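PDB 3QWN: hypothetical nigD-like protein from Bacteroides caccae, which is probably an immunity protein related to NigD, shielding its bacterial host from a toxin of the bacteriocin kind, though its molecular mechanism is not established. Local coordinates for residues 81-86 / 128-133; 105-110 / 166-171; 179-184 / 207-212; 185-190 / 199-204. All coordinates share one frame; numbering follows the deposited sequence.

All four contacts join strands and turns of two facing sheets in the C-terminal beta-sandwich region. Contacts 1, 3 and 4 belong to one mixed sheet: contact 1 adds the proline-rich edge strand 84-85 in parallel, while contacts 3 and 4 are two portions of the hairpin 181-190/196-209 on the other border. Contact 2 closes the end of the three-stranded sheet with a single backbone bond and a leucine pair. Contacts 1, 2 and 4 are partly buried; contact 3, about 17 Å from the chain centre (centre to centre), is a surface contact with regular pairing. Contact 4 supplements one antiparallel pair with a water and aromatic side chains, and contact 1 uses prolines and a gripped carboxylate.

Contact 1 (81-86 / 128-133); sequences PTPKPA and FGIVED
The carbonyl oxygen of Lys-84 receives the amide of Glu-132 at 2.8 Å between O and N, with the hydrogen pointing almost straight at it (175°) although the donor stands well above the carbonyl plane. Val-131 adds a CA-H contact to the same oxygen. Lys-84 N in turn donates to Ile-130 O, two residues before Glu-132, over 3.1 Å, so Lys-84 uses both of its backbone groups on strand 128-133, a short parallel pairing. Prolines at 81, 83 and 85 have no amide hydrogen to offer, and between Thr-82 and Ile-130 a water replaces the direct bond: it donates to Thr-82 O and accepts from Ile-130 N.

The side chains of Pro-83 and Ile-130 run alongside one another, ring CB against the methyl CG2 at 3.7 Å. The other branch of Ile-130, CG1, points to the Pro-81 ring and meets its CG at 4.0 Å, so the isoleucine fork spans two prolines. Glu-132 has CG anti to its backbone N (chi1 -177°) and stays extended to the carboxylate, which carries OE2 past Pro-83 CB at 3.8 Å. There OE2 is held by a salt bridge from Lys-170 and a hydrogen bond with Tyr-171, which would favour the charged carboxylate. At the far end Ala-86 CB rests on Val-131 CG1.

Residues 84-85 form a short, weakly bonded edge strand of the mixed sheet, with strand 142-150 bonded to the other side of strand 128-133, while Val-166 of strand 158-167 packs on both Pro-83 and Ile-130.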
loop_
_atom_site.group_PDB
_atom_site.type_symbol
_atom_site.label_atom_id
_atom_site.label_comp_id
_atom_site.label_asym_id
_atom_site.label_seq_id
_atom_site.Cartn_x
_atom_site.Cartn_y
_atom_site.Cartn_z
ATOM N N PRO A 81 -1.628 3.420 5.044
ATOM C CA PRO A 81 -1.718 4.767 5.624
ATOM C C PRO A 81 -2.915 5.542 5.079
ATOM O O PRO A 81 -3.124 5.653 3.857
ATOM C CB PRO A 81 -0.385 5.417 5.239
ATOM C CG PRO A 81 0.041 4.725 3.972
ATOM C CD PRO A 81 -0.637 3.363 3.942
ATOM N N THR A 82 -3.719 6.086 6.009
ATOM C CA THR A 82 -4.859 6.903 5.618
ATOM C C THR A 82 -4.316 8.310 5.324
ATOM O O THR A 82 -3.625 8.873 6.190
ATOM C CB THR A 82 -5.977 6.877 6.682
ATOM O OG1 THR A 82 -6.425 5.530 6.854
ATOM C CG2 THR A 82 -7.176 7.749 6.283
ATOM N N PRO A 83 -4.576 8.875 4.111
ATOM C CA PRO A 83 -4.102 10.243 3.830
ATOM C C PRO A 83 -4.663 11.240 4.854
ATOM O O PRO A 83 -5.865 11.243 5.139
ATOM C CB PRO A 83 -4.635 10.522 2.410
ATOM C CG PRO A 83 -4.903 9.186 1.834
ATOM C CD PRO A 83 -5.361 8.342 2.977
ATOM N N LYS A 84 -3.773 12.041 5.442
ATOM C CA LYS A 84 -4.132 13.011 6.462
ATOM C C LYS A 84 -3.456 14.360 6.178
ATOM O O LYS A 84 -2.322 14.366 5.692
ATOM C CB LYS A 84 -3.760 12.487 7.863
ATOM C CG LYS A 84 -4.722 11.447 8.423
ATOM C CD LYS A 84 -4.020 10.590 9.474
ATOM C CE LYS A 84 -4.795 9.336 9.845
ATOM N NZ LYS A 84 -3.983 8.391 10.677
ATOM N N PRO A 85 -4.129 15.514 6.472
ATOM C CA PRO A 85 -3.492 16.823 6.214
ATOM C C PRO A 85 -2.273 17.054 7.103
ATOM O O PRO A 85 -2.165 16.422 8.148
ATOM C CB PRO A 85 -4.608 17.825 6.523
ATOM C CG PRO A 85 -5.507 17.109 7.481
ATOM C CD PRO A 85 -5.483 15.682 7.048
ATOM N N ALA A 86 -1.364 17.956 6.690
ATOM C CA ALA A 86 -0.131 18.278 7.420
ATOM C C ALA A 86 -0.393 18.736 8.881
ATOM O O ALA A 86 0.479 18.578 9.736
ATOM C CB ALA A 86 0.646 19.345 6.671
ATOM N N PHE A 128 5.662 5.062 7.920
ATOM C CA PHE A 128 5.132 5.591 6.680
ATOM C C PHE A 128 3.770 6.247 6.907
ATOM O O PHE A 128 2.996 5.792 7.755
ATOM C CB PHE A 128 5.013 4.499 5.621
ATOM C CG PHE A 128 6.344 3.936 5.190
ATOM C CD1 PHE A 128 7.146 4.618 4.268
ATOM C CD2 PHE A 128 6.800 2.724 5.702
ATOM C CE1 PHE A 128 8.390 4.115 3.893
ATOM C CE2 PHE A 128 8.035 2.208 5.307
ATOM C CZ PHE A 128 8.830 2.922 4.424
ATOM N N GLY A 129 3.497 7.281 6.107
ATOM C CA GLY A 129 2.237 7.993 6.071
ATOM C C GLY A 129 2.070 8.703 4.742
ATOM O O GLY A 129 2.978 8.706 3.907
ATOM N N ILE A 130 0.902 9.305 4.537
ATOM C CA ILE A 130 0.568 10.099 3.377
ATOM C C ILE A 130 0.105 11.460 3.866
ATOM O O ILE A 130 -0.863 11.554 4.633
ATOM C CB ILE A 130 -0.491 9.409 2.466
ATOM C CG1 ILE A 130 0.049 8.099 1.809
ATOM C CG2 ILE A 130 -1.063 10.401 1.417
ATOM C CD1 ILE A 130 1.210 8.280 0.706
ATOM N N VAL A 131 0.816 12.512 3.441
ATOM C CA VAL A 131 0.469 13.898 3.742
ATOM C C VAL A 131 -0.449 14.357 2.608
ATOM O O VAL A 131 -0.041 14.388 1.451
ATOM C CB VAL A 131 1.699 14.813 3.945
ATOM C CG1 VAL A 131 1.271 16.190 4.439
ATOM C CG2 VAL A 131 2.701 14.173 4.909
ATOM N N GLU A 132 -1.702 14.646 2.949
ATOM C CA GLU A 132 -2.765 15.017 2.029
ATOM C C GLU A 132 -2.932 16.534 1.901
ATOM O O GLU A 132 -2.987 17.265 2.905
ATOM C CB GLU A 132 -4.079 14.382 2.516
ATOM C CG GLU A 132 -5.292 14.615 1.638
ATOM C CD GLU A 132 -6.587 14.183 2.290
ATOM O OE1 GLU A 132 -6.956 14.767 3.336
ATOM O OE2 GLU A 132 -7.236 13.259 1.753
ATOM N N ASP A 133 -3.063 16.987 0.644
ATOM C CA ASP A 133 -3.348 18.376 0.293
ATOM C C ASP A 133 -4.537 18.374 -0.656
ATOM O O ASP A 133 -4.447 17.822 -1.752
ATOM C CB ASP A 133 -2.131 19.107 -0.303
ATOM C CG ASP A 133 -2.478 20.440 -0.950
ATOM O OD1 ASP A 133 -3.210 21.232 -0.322
ATOM O OD2 ASP A 133 -2.032 20.679 -2.089
HETATM O O HOH W 1 -1.034 8.822 7.092
#

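Contact 2 (105-110 / 166-171); sequences IWLGRG and VPLDKY
Leu-107 and Leu-168 meet through one methyl each, CD2 of the first against CD1 of the second at 3.6 Å, their side chains crossing at about a right angle. Beside this pair lies the one hydrogen bond between the segments, from Leu-168 N to Gly-110 O at 2.9 Å. The amide lies nearly along the C=O axis of the glycine (162° at the oxygen), while the hydrogen bond is somewhat bent, 148° at the hydrogen. The same oxygen is flanked by the leucine side chain, with Leu-168 CB 3.5 Å from Gly-110 O, so the amide and the root of the leucine side chain approach the oxygen from the same side.

The backbone turns explain how the oxygen arrives there. Strand 105-108 ends, Arg-109 and Gly-110 both take positive phi values, and the chain then enters strand 111-120. This tight reversal belongs to the antiparallel three-stranded sheet of the beta-sandwich part of the chain, in which 111-120 runs between 101-108 and 158-167. The bond from Leu-168 therefore reaches the hairpin bend just as strand 158-167 finishes, and continues the pairing of Val-166 with Leu-112.

Beyond Leu-168 the chain winds into a short 3-10 turn, 169-171, where Tyr-171 N bonds back to Leu-168 O at 3.3 Å. Within this turn Lys-170 CG lies over the centre of the Tyr-171 ring, 3.6 Å above its plane. Farther out, both leucines pack on Ile-183 and Tyr-209 of the facing sheet, and Arg-109 NE donates to the backbone oxygen of Asp-31.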
loop_
_atom_site.group_PDB
_atom_site.type_symbol
_atom_site.label_atom_id
_atom_site.label_comp_id
_atom_site.label_asym_id
_atom_site.label_seq_id
_atom_site.Cartn_x
_atom_site.Cartn_y
_atom_site.Cartn_z
ATOM N N ILE A 105 4.275 1.258 -8.792
ATOM C CA ILE A 105 3.170 2.042 -8.211
ATOM C C ILE A 105 1.960 1.930 -9.158
ATOM O O ILE A 105 2.127 1.979 -10.382
ATOM C CB ILE A 105 3.604 3.528 -7.961
ATOM C CG1 ILE A 105 2.504 4.314 -7.175
ATOM C CG2 ILE A 105 4.108 4.248 -9.259
ATOM C CD1 ILE A 105 2.993 5.595 -6.544
ATOM N N TRP A 106 0.778 1.683 -8.613
ATOM C CA TRP A 106 -0.419 1.517 -9.446
ATOM C C TRP A 106 -1.686 1.610 -8.630
ATOM O O TRP A 106 -1.698 1.352 -7.420
ATOM C CB TRP A 106 -0.407 0.155 -10.207
ATOM C CG TRP A 106 -0.575 -1.046 -9.314
ATOM C CD1 TRP A 106 -1.736 -1.708 -9.046
ATOM C CD2 TRP A 106 0.434 -1.662 -8.504
ATOM N NE1 TRP A 106 -1.519 -2.682 -8.104
ATOM C CE2 TRP A 106 -0.190 -2.691 -7.770
ATOM C CE3 TRP A 106 1.825 -1.485 -8.372
ATOM C CZ2 TRP A 106 0.524 -3.530 -6.901
ATOM C CZ3 TRP A 106 2.522 -2.278 -7.469
ATOM C CH2 TRP A 106 1.869 -3.267 -6.727
ATOM N N LEU A 107 -2.770 1.940 -9.315
ATOM C CA LEU A 107 -4.096 1.942 -8.718
ATOM C C LEU A 107 -4.675 0.523 -8.824
ATOM O O LEU A 107 -4.518 -0.140 -9.858
ATOM C CB LEU A 107 -5.001 2.952 -9.416
ATOM C CG LEU A 107 -4.689 4.428 -9.248
ATOM C CD1 LEU A 107 -5.541 5.238 -10.195
ATOM C CD2 LEU A 107 -4.904 4.891 -7.807
ATOM N N GLY A 108 -5.298 0.062 -7.751
ATOM C CA GLY A 108 -5.914 -1.249 -7.754
ATOM C C GLY A 108 -6.741 -1.554 -6.530
ATOM O O GLY A 108 -6.280 -1.363 -5.401
ATOM N N ARG A 109 -7.952 -2.085 -6.769
ATOM C CA ARG A 109 -8.928 -2.539 -5.778
ATOM C C ARG A 109 -9.186 -1.543 -4.627
ATOM O O ARG A 109 -9.243 -1.925 -3.458
ATOM C CB ARG A 109 -8.554 -3.930 -5.237
ATOM C CG ARG A 109 -9.784 -4.805 -5.446
ATOM C CD ARG A 109 -9.574 -6.275 -5.344
ATOM N NE ARG A 109 -9.707 -6.972 -6.625
ATOM C CZ ARG A 109 -10.603 -7.924 -6.874
ATOM N NH1 ARG A 109 -11.496 -8.265 -5.949
ATOM N NH2 ARG A 109 -10.622 -8.534 -8.053
ATOM N N GLY A 110 -9.393 -0.287 -4.993
ATOM C CA GLY A 110 -9.695 0.784 -4.051
ATOM C C GLY A 110 -8.508 1.394 -3.342
ATOM O O GLY A 110 -8.689 2.230 -2.457
ATOM N N VAL A 166 -2.513 2.545 -0.061
ATOM C CA VAL A 166 -3.177 3.756 0.405
ATOM C C VAL A 166 -4.691 3.648 0.117
ATOM O O VAL A 166 -5.066 3.674 -1.065
ATOM C CB VAL A 166 -2.575 5.049 -0.226
ATOM C CG1 VAL A 166 -3.184 6.287 0.409
ATOM C CG2 VAL A 166 -1.057 5.080 -0.110
ATOM N N PRO A 167 -5.571 3.573 1.160
ATOM C CA PRO A 167 -7.036 3.516 0.900
ATOM C C PRO A 167 -7.580 4.786 0.247
ATOM O O PRO A 167 -7.231 5.882 0.669
ATOM C CB PRO A 167 -7.639 3.312 2.296
ATOM C CG PRO A 167 -6.605 3.831 3.238
ATOM C CD PRO A 167 -5.277 3.533 2.610
ATOM N N LEU A 168 -8.434 4.640 -0.776
ATOM C CA LEU A 168 -8.977 5.785 -1.514
ATOM C C LEU A 168 -10.508 5.920 -1.380
ATOM O O LEU A 168 -11.128 6.695 -2.113
ATOM C CB LEU A 168 -8.582 5.695 -3.009
ATOM C CG LEU A 168 -7.114 5.518 -3.355
ATOM C CD1 LEU A 168 -6.954 5.201 -4.839
ATOM C CD2 LEU A 168 -6.296 6.721 -2.942
ATOM N N ASP A 169 -11.099 5.215 -0.406
ATOM C CA ASP A 169 -12.543 5.213 -0.131
ATOM C C ASP A 169 -13.071 6.596 0.281
ATOM O O ASP A 169 -14.205 6.936 -0.078
ATOM C CB ASP A 169 -12.876 4.166 0.945
ATOM C CG ASP A 169 -12.339 2.783 0.615
ATOM O OD1 ASP A 169 -12.697 2.241 -0.459
ATOM O OD2 ASP A 169 -11.499 2.273 1.385
ATOM N N LYS A 170 -12.236 7.408 0.967
ATOM C CA LYS A 170 -12.591 8.750 1.442
ATOM C C LYS A 170 -12.840 9.762 0.307
ATOM O O LYS A 170 -13.356 10.855 0.563
ATOM C CB LYS A 170 -11.522 9.296 2.416
ATOM C CG LYS A 170 -10.157 9.678 1.821
ATOM C CD LYS A 170 -9.254 10.382 2.846
ATOM C CE LYS A 170 -9.691 11.809 3.069
ATOM N NZ LYS A 170 -8.868 12.489 4.103
ATOM N N TYR A 171 -12.479 9.411 -0.926
ATOM C CA TYR A 171 -12.622 10.307 -2.082
ATOM C C TYR A 171 -13.900 10.010 -2.872
ATOM O O TYR A 171 -14.338 10.845 -3.670
ATOM C CB TYR A 171 -11.369 10.227 -2.980
ATOM C CG TYR A 171 -10.095 10.534 -2.218
ATOM C CD1 TYR A 171 -9.913 11.765 -1.589
ATOM C CD2 TYR A 171 -9.101 9.572 -2.066
ATOM C CE1 TYR A 171 -8.765 12.037 -0.844
ATOM C CE2 TYR A 171 -7.944 9.835 -1.330
ATOM C CZ TYR A 171 -7.784 11.066 -0.716
ATOM O OH TYR A 171 -6.644 11.339 -0.004
#

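Contact 3 (179-184 / 207-212); sequences QKITIK and FEYVPD
Ile-181 and Tyr-209 face each other as a hydrogen-bonded pair in the antiparallel hairpin of strands 181-190 and 196-209, at the border of the mixed sheet. Their amides and carbonyls bond reciprocally, Ile-181 N to Tyr-209 O at 2.9 Å and Tyr-209 N to Ile-181 O at 3.0 Å. Ile-183 and Phe-207 repeat the pattern, and Thr-182 and Glu-208 make the non-hydrogen-bonded pair between them, with their side chains on the other face of the sheet.

Along the Ile-181 side chain, CB lies 3.7 Å from Tyr-209 CE1, and CG2 approaches that same ring atom more closely, to 3.5 Å. CG1, set anti to the carbonyl carbon (chi1 -79°), leads the other branch away from the tyrosine, and its terminal CD1 meets Pro-211 CG at 3.6 Å, the two side chains crossing at about a right angle. Ile-183 CD1 also reaches Tyr-209 CE1, so two isoleucines share one corner of the ring, while Leu-107 and Leu-168 pack against Ile-183 and Tyr-209 from outside the hairpin.

On the opposite face Lys-180 and Glu-208 stop short of a salt bridge: NZ and OE2 are 4.5 Å apart, and Lys-180 CD is nearer to Glu-208 OE2, at 3.4 Å.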
loop_
_atom_site.group_PDB
_atom_site.type_symbol
_atom_site.label_atom_id
_atom_site.label_comp_id
_atom_site.label_asym_id
_atom_site.label_seq_id
_atom_site.Cartn_x
_atom_site.Cartn_y
_atom_site.Cartn_z
ATOM N N GLN A 179 -17.463 11.028 -10.793
ATOM C CA GLN A 179 -16.438 12.014 -10.452
ATOM C C GLN A 179 -15.041 11.429 -10.742
ATOM O O GLN A 179 -14.723 10.339 -10.260
ATOM C CB GLN A 179 -16.599 12.375 -8.958
ATOM C CG GLN A 179 -15.784 13.562 -8.442
ATOM C CD GLN A 179 -15.911 13.699 -6.934
ATOM O OE1 GLN A 179 -15.800 12.721 -6.167
ATOM N NE2 GLN A 179 -16.139 14.921 -6.468
ATOM N N LYS A 180 -14.252 12.133 -11.585
ATOM C CA LYS A 180 -12.888 11.754 -11.964
ATOM C C LYS A 180 -11.909 12.422 -11.009
ATOM O O LYS A 180 -11.824 13.653 -10.991
ATOM C CB LYS A 180 -12.557 12.163 -13.419
ATOM C CG LYS A 180 -13.192 11.351 -14.523
ATOM C CD LYS A 180 -12.760 11.873 -15.885
ATOM C CE LYS A 180 -13.689 11.439 -16.990
ATOM N NZ LYS A 180 -13.368 12.121 -18.270
ATOM N N ILE A 181 -11.181 11.618 -10.217
ATOM C CA ILE A 181 -10.184 12.077 -9.244
ATOM C C ILE A 181 -8.778 11.839 -9.823
ATOM O O ILE A 181 -8.554 10.831 -10.490
ATOM C CB ILE A 181 -10.429 11.364 -7.872
ATOM C CG1 ILE A 181 -11.601 12.045 -7.146
ATOM C CG2 ILE A 181 -9.197 11.346 -6.958
ATOM C CD1 ILE A 181 -12.525 11.137 -6.511
ATOM N N THR A 182 -7.855 12.789 -9.600
ATOM C CA THR A 182 -6.473 12.684 -10.063
ATOM C C THR A 182 -5.544 12.669 -8.850
ATOM O O THR A 182 -5.455 13.660 -8.128
ATOM C CB THR A 182 -6.125 13.813 -11.059
ATOM O OG1 THR A 182 -7.043 13.784 -12.150
ATOM C CG2 THR A 182 -4.702 13.692 -11.601
ATOM N N ILE A 183 -4.880 11.543 -8.608
ATOM C CA ILE A 183 -3.950 11.456 -7.485
ATOM C C ILE A 183 -2.567 11.816 -8.004
ATOM O O ILE A 183 -2.087 11.190 -8.950
ATOM C CB ILE A 183 -3.978 10.076 -6.768
ATOM C CG1 ILE A 183 -5.394 9.793 -6.186
ATOM C CG2 ILE A 183 -2.876 9.970 -5.686
ATOM C CD1 ILE A 183 -5.818 8.410 -6.365
ATOM N N LYS A 184 -1.944 12.833 -7.398
ATOM C CA LYS A 184 -0.596 13.279 -7.728
ATOM C C LYS A 184 0.298 12.974 -6.521
ATOM O O LYS A 184 0.196 13.627 -5.481
ATOM C CB LYS A 184 -0.588 14.752 -8.119
ATOM C CG LYS A 184 -1.295 15.006 -9.438
ATOM C CD LYS A 184 -1.137 16.436 -9.868
ATOM C CE LYS A 184 -1.942 16.744 -11.105
ATOM N NZ LYS A 184 -1.622 18.089 -11.616
ATOM N N PHE A 207 -2.355 9.908 -11.359
ATOM C CA PHE A 207 -3.180 8.697 -11.488
ATOM C C PHE A 207 -4.666 9.082 -11.523
ATOM O O PHE A 207 -5.202 9.597 -10.537
ATOM C CB PHE A 207 -2.890 7.678 -10.363
ATOM C CG PHE A 207 -1.428 7.359 -10.104
ATOM C CD1 PHE A 207 -0.784 6.348 -10.801
ATOM C CD2 PHE A 207 -0.713 8.037 -9.126
ATOM C CE1 PHE A 207 0.561 6.048 -10.546
ATOM C CE2 PHE A 207 0.635 7.753 -8.898
ATOM C CZ PHE A 207 1.263 6.765 -9.610
ATOM N N GLU A 208 -5.316 8.882 -12.677
ATOM C CA GLU A 208 -6.730 9.216 -12.857
ATOM C C GLU A 208 -7.602 8.000 -12.628
ATOM O O GLU A 208 -7.304 6.902 -13.106
ATOM C CB GLU A 208 -6.983 9.795 -14.239
ATOM C CG GLU A 208 -8.078 10.843 -14.240
ATOM C CD GLU A 208 -8.422 11.381 -15.611
ATOM O OE1 GLU A 208 -7.605 12.143 -16.174
ATOM O OE2 GLU A 208 -9.507 11.030 -16.127
ATOM N N TYR A 209 -8.675 8.188 -11.875
ATOM C CA TYR A 209 -9.590 7.098 -11.567
ATOM C C TYR A 209 -10.980 7.638 -11.185
ATOM O O TYR A 209 -11.111 8.781 -10.731
ATOM C CB TYR A 209 -8.993 6.194 -10.469
ATOM C CG TYR A 209 -9.431 6.486 -9.058
ATOM C CD1 TYR A 209 -8.986 7.618 -8.388
ATOM C CD2 TYR A 209 -10.211 5.579 -8.353
ATOM C CE1 TYR A 209 -9.383 7.885 -7.076
ATOM C CE2 TYR A 209 -10.595 5.820 -7.034
ATOM C CZ TYR A 209 -10.195 6.985 -6.402
ATOM O OH TYR A 209 -10.606 7.223 -5.106
ATOM N N VAL A 210 -12.012 6.814 -11.413
ATOM C CA VAL A 210 -13.399 7.128 -11.085
ATOM C C VAL A 210 -13.815 6.168 -9.957
ATOM O O VAL A 210 -13.964 4.969 -10.222
ATOM C CB VAL A 210 -14.332 7.055 -12.321
ATOM C CG1 VAL A 210 -15.779 7.335 -11.933
ATOM C CG2 VAL A 210 -13.883 8.020 -13.411
ATOM N N PRO A 211 -13.950 6.646 -8.692
ATOM C CA PRO A 211 -14.306 5.720 -7.597
ATOM C C PRO A 211 -15.765 5.223 -7.685
ATOM O O PRO A 211 -16.656 5.757 -7.012
ATOM C CB PRO A 211 -14.039 6.538 -6.324
ATOM C CG PRO A 211 -14.137 7.949 -6.749
ATOM C CD PRO A 211 -13.765 8.029 -8.201
ATOM N N ASP A 212 -16.000 4.191 -8.529
ATOM C CA ASP A 212 -17.319 3.573 -8.739
ATOM C C ASP A 212 -17.173 2.074 -9.054
ATOM O O ASP A 212 -16.077 1.513 -8.974
ATOM C CB ASP A 212 -18.111 4.287 -9.870
ATOM C CG ASP A 212 -18.688 5.667 -9.548
ATOM O OD1 ASP A 212 -19.243 5.842 -8.442
ATOM O OD2 ASP A 212 -18.680 6.535 -10.443
#

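Contact 4 (185-190 / 199-204); sequences FKYYTY and SGKYCN
The beta hairpin of strands 181-190 and 196-209 is interrupted here by a corner in its second strand, with one antiparallel pair at one end and a water at the other. Ser-199 N donates to Tyr-187 O over 2.8 Å, whereas the return bond from Tyr-187 N to Ser-199 O is weak. Ser-199 CB lies over one face of the Tyr-187 ring in a CH-pi contact, 4.1 Å from the ring centroid. The ring stands there because its CG sits between the backbone N and the carbonyl carbon (chi1 68°), turning it toward the serine.

The corner contains a type I beta turn from Gly-200 to Cys-203, closed by Cys-203 N to Gly-200 O. Strand 199-200 diverges at this point, and a water fills in, donating to both Phe-185 O and Ser-199 O and accepting from Tyr-202 N at 2.9 Å.

Tyr-202 meets Tyr-187 rim to rim, the planes 26° apart and CE2 of Tyr-202 3.7 Å from CE1 of Tyr-187. On the other side of the strand, Cys-203 SG touches Lys-186 CG at 3.5 Å. Strand 101-108 supplies Val-102 against both tyrosines, and Ile-105 packs on Phe-185 and Tyr-202.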
loop_
_atom_site.group_PDB
_atom_site.type_symbol
_atom_site.label_atom_id
_atom_site.label_comp_id
_atom_site.label_asym_id
_atom_site.label_seq_id
_atom_site.Cartn_x
_atom_site.Cartn_y
_atom_site.Cartn_z
ATOM N N PHE A 185 1.119 11.932 -6.649
ATOM C CA PHE A 185 1.979 11.433 -5.586
ATOM C C PHE A 185 3.419 11.946 -5.706
ATOM O O PHE A 185 4.055 11.794 -6.746
ATOM C CB PHE A 185 1.955 9.886 -5.562
ATOM C CG PHE A 185 2.878 9.249 -4.552
ATOM C CD1 PHE A 185 2.550 9.230 -3.198
ATOM C CD2 PHE A 185 4.078 8.667 -4.952
ATOM C CE1 PHE A 185 3.411 8.646 -2.270
ATOM C CE2 PHE A 185 4.935 8.070 -4.018
ATOM C CZ PHE A 185 4.592 8.065 -2.683
ATOM N N LYS A 186 3.924 12.535 -4.608
ATOM C CA LYS A 186 5.289 13.036 -4.450
ATOM C C LYS A 186 6.000 12.261 -3.348
ATOM O O LYS A 186 5.355 11.744 -2.429
ATOM C CB LYS A 186 5.291 14.531 -4.124
ATOM C CG LYS A 186 5.154 15.435 -5.341
ATOM C CD LYS A 186 5.139 16.908 -4.947
ATOM C CE LYS A 186 4.583 17.790 -6.037
ATOM N NZ LYS A 186 4.775 19.235 -5.737
ATOM N N TYR A 187 7.326 12.181 -3.428
ATOM C CA TYR A 187 8.137 11.457 -2.432
ATOM C C TYR A 187 9.580 11.927 -2.531
ATOM O O TYR A 187 10.025 12.319 -3.621
ATOM C CB TYR A 187 8.051 9.910 -2.642
ATOM C CG TYR A 187 8.722 9.415 -3.915
ATOM C CD1 TYR A 187 8.151 9.641 -5.167
ATOM C CD2 TYR A 187 9.940 8.737 -3.867
ATOM C CE1 TYR A 187 8.783 9.216 -6.339
ATOM C CE2 TYR A 187 10.588 8.325 -5.034
ATOM C CZ TYR A 187 10.001 8.549 -6.266
ATOM O OH TYR A 187 10.623 8.062 -7.401
ATOM N N TYR A 188 10.303 11.885 -1.410
ATOM C CA TYR A 188 11.712 12.259 -1.398
ATOM C C TYR A 188 12.550 11.052 -1.731
ATOM O O TYR A 188 12.281 9.952 -1.245
ATOM C CB TYR A 188 12.116 12.884 -0.060
ATOM C CG TYR A 188 11.704 14.341 0.064
ATOM C CD1 TYR A 188 10.367 14.698 0.241
ATOM C CD2 TYR A 188 12.652 15.363 0.027
ATOM C CE1 TYR A 188 9.985 16.029 0.384
ATOM C CE2 TYR A 188 12.276 16.706 0.134
ATOM C CZ TYR A 188 10.937 17.037 0.316
ATOM O OH TYR A 188 10.511 18.348 0.447
ATOM N N THR A 189 13.533 11.251 -2.592
ATOM C CA THR A 189 14.457 10.227 -3.094
ATOM C C THR A 189 15.838 10.858 -3.284
ATOM O O THR A 189 15.962 12.084 -3.229
ATOM C CB THR A 189 13.891 9.628 -4.414
ATOM O OG1 THR A 189 14.574 8.407 -4.726
ATOM C CG2 THR A 189 13.914 10.615 -5.583
ATOM N N TYR A 190 16.868 10.046 -3.512
ATOM C CA TYR A 190 18.208 10.576 -3.776
ATOM C C TYR A 190 18.402 10.809 -5.254
ATOM O O TYR A 190 17.993 9.967 -6.048
ATOM C CB TYR A 190 19.300 9.620 -3.273
ATOM C CG TYR A 190 19.474 9.595 -1.771
ATOM C CD1 TYR A 190 19.840 10.749 -1.070
ATOM C CD2 TYR A 190 19.325 8.403 -1.046
ATOM C CE1 TYR A 190 20.026 10.723 0.314
ATOM C CE2 TYR A 190 19.519 8.366 0.334
ATOM C CZ TYR A 190 19.882 9.523 1.008
ATOM O OH TYR A 190 20.070 9.494 2.368
ATOM N N SER A 199 10.581 14.246 -5.521
ATOM C CA SER A 199 10.293 13.800 -6.888
ATOM C C SER A 199 8.818 13.975 -7.239
ATOM O O SER A 199 7.950 13.516 -6.512
ATOM C CB SER A 199 10.709 12.346 -7.095
ATOM O OG SER A 199 10.397 11.922 -8.411
ATOM N N GLY A 200 8.565 14.640 -8.362
ATOM C CA GLY A 200 7.228 14.841 -8.900
ATOM C C GLY A 200 6.972 13.947 -10.090
ATOM O O GLY A 200 6.043 14.188 -10.848
ATOM N N LYS A 201 7.802 12.910 -10.257
ATOM C CA LYS A 201 7.761 11.879 -11.312
ATOM C C LYS A 201 6.341 11.331 -11.552
ATOM O O LYS A 201 5.950 11.166 -12.700
ATOM C CB LYS A 201 8.713 10.717 -10.919
ATOM C CG LYS A 201 8.779 9.569 -11.899
ATOM C CD LYS A 201 9.776 8.494 -11.484
ATOM C CE LYS A 201 9.783 7.373 -12.513
ATOM N NZ LYS A 201 11.025 6.562 -12.456
ATOM N N TYR A 202 5.581 11.051 -10.477
ATOM C CA TYR A 202 4.248 10.442 -10.559
ATOM C C TYR A 202 3.087 11.482 -10.472
ATOM O O TYR A 202 1.931 11.110 -10.216
ATOM C CB TYR A 202 4.127 9.331 -9.493
ATOM C CG TYR A 202 5.190 8.254 -9.669
ATOM C CD1 TYR A 202 5.213 7.446 -10.803
ATOM C CD2 TYR A 202 6.184 8.057 -8.707
ATOM C CE1 TYR A 202 6.221 6.499 -11.000
ATOM C CE2 TYR A 202 7.186 7.096 -8.884
ATOM C CZ TYR A 202 7.196 6.312 -10.031
ATOM O OH TYR A 202 8.175 5.351 -10.221
ATOM N N CYS A 203 3.404 12.774 -10.752
ATOM C CA CYS A 203 2.469 13.901 -10.749
ATOM C C CYS A 203 2.058 14.279 -12.159
ATOM O O CYS A 203 1.071 14.995 -12.329
ATOM C CB CYS A 203 3.084 15.101 -10.049
ATOM S SG CYS A 203 3.291 14.892 -8.279
ATOM N N ASN A 204 2.858 13.871 -13.162
ATOM C CA ASN A 204 2.608 14.222 -14.548
ATOM C C ASN A 204 2.333 12.957 -15.374
ATOM O O ASN A 204 3.262 12.175 -15.621
ATOM C CB ASN A 204 3.783 15.033 -15.107
ATOM C CG ASN A 204 4.260 16.103 -14.144
ATOM O OD1 ASN A 204 3.611 17.124 -13.914
ATOM N ND2 ASN A 204 5.366 15.846 -13.482
HETATM O O HOH W 2 6.302 11.442 -7.707
#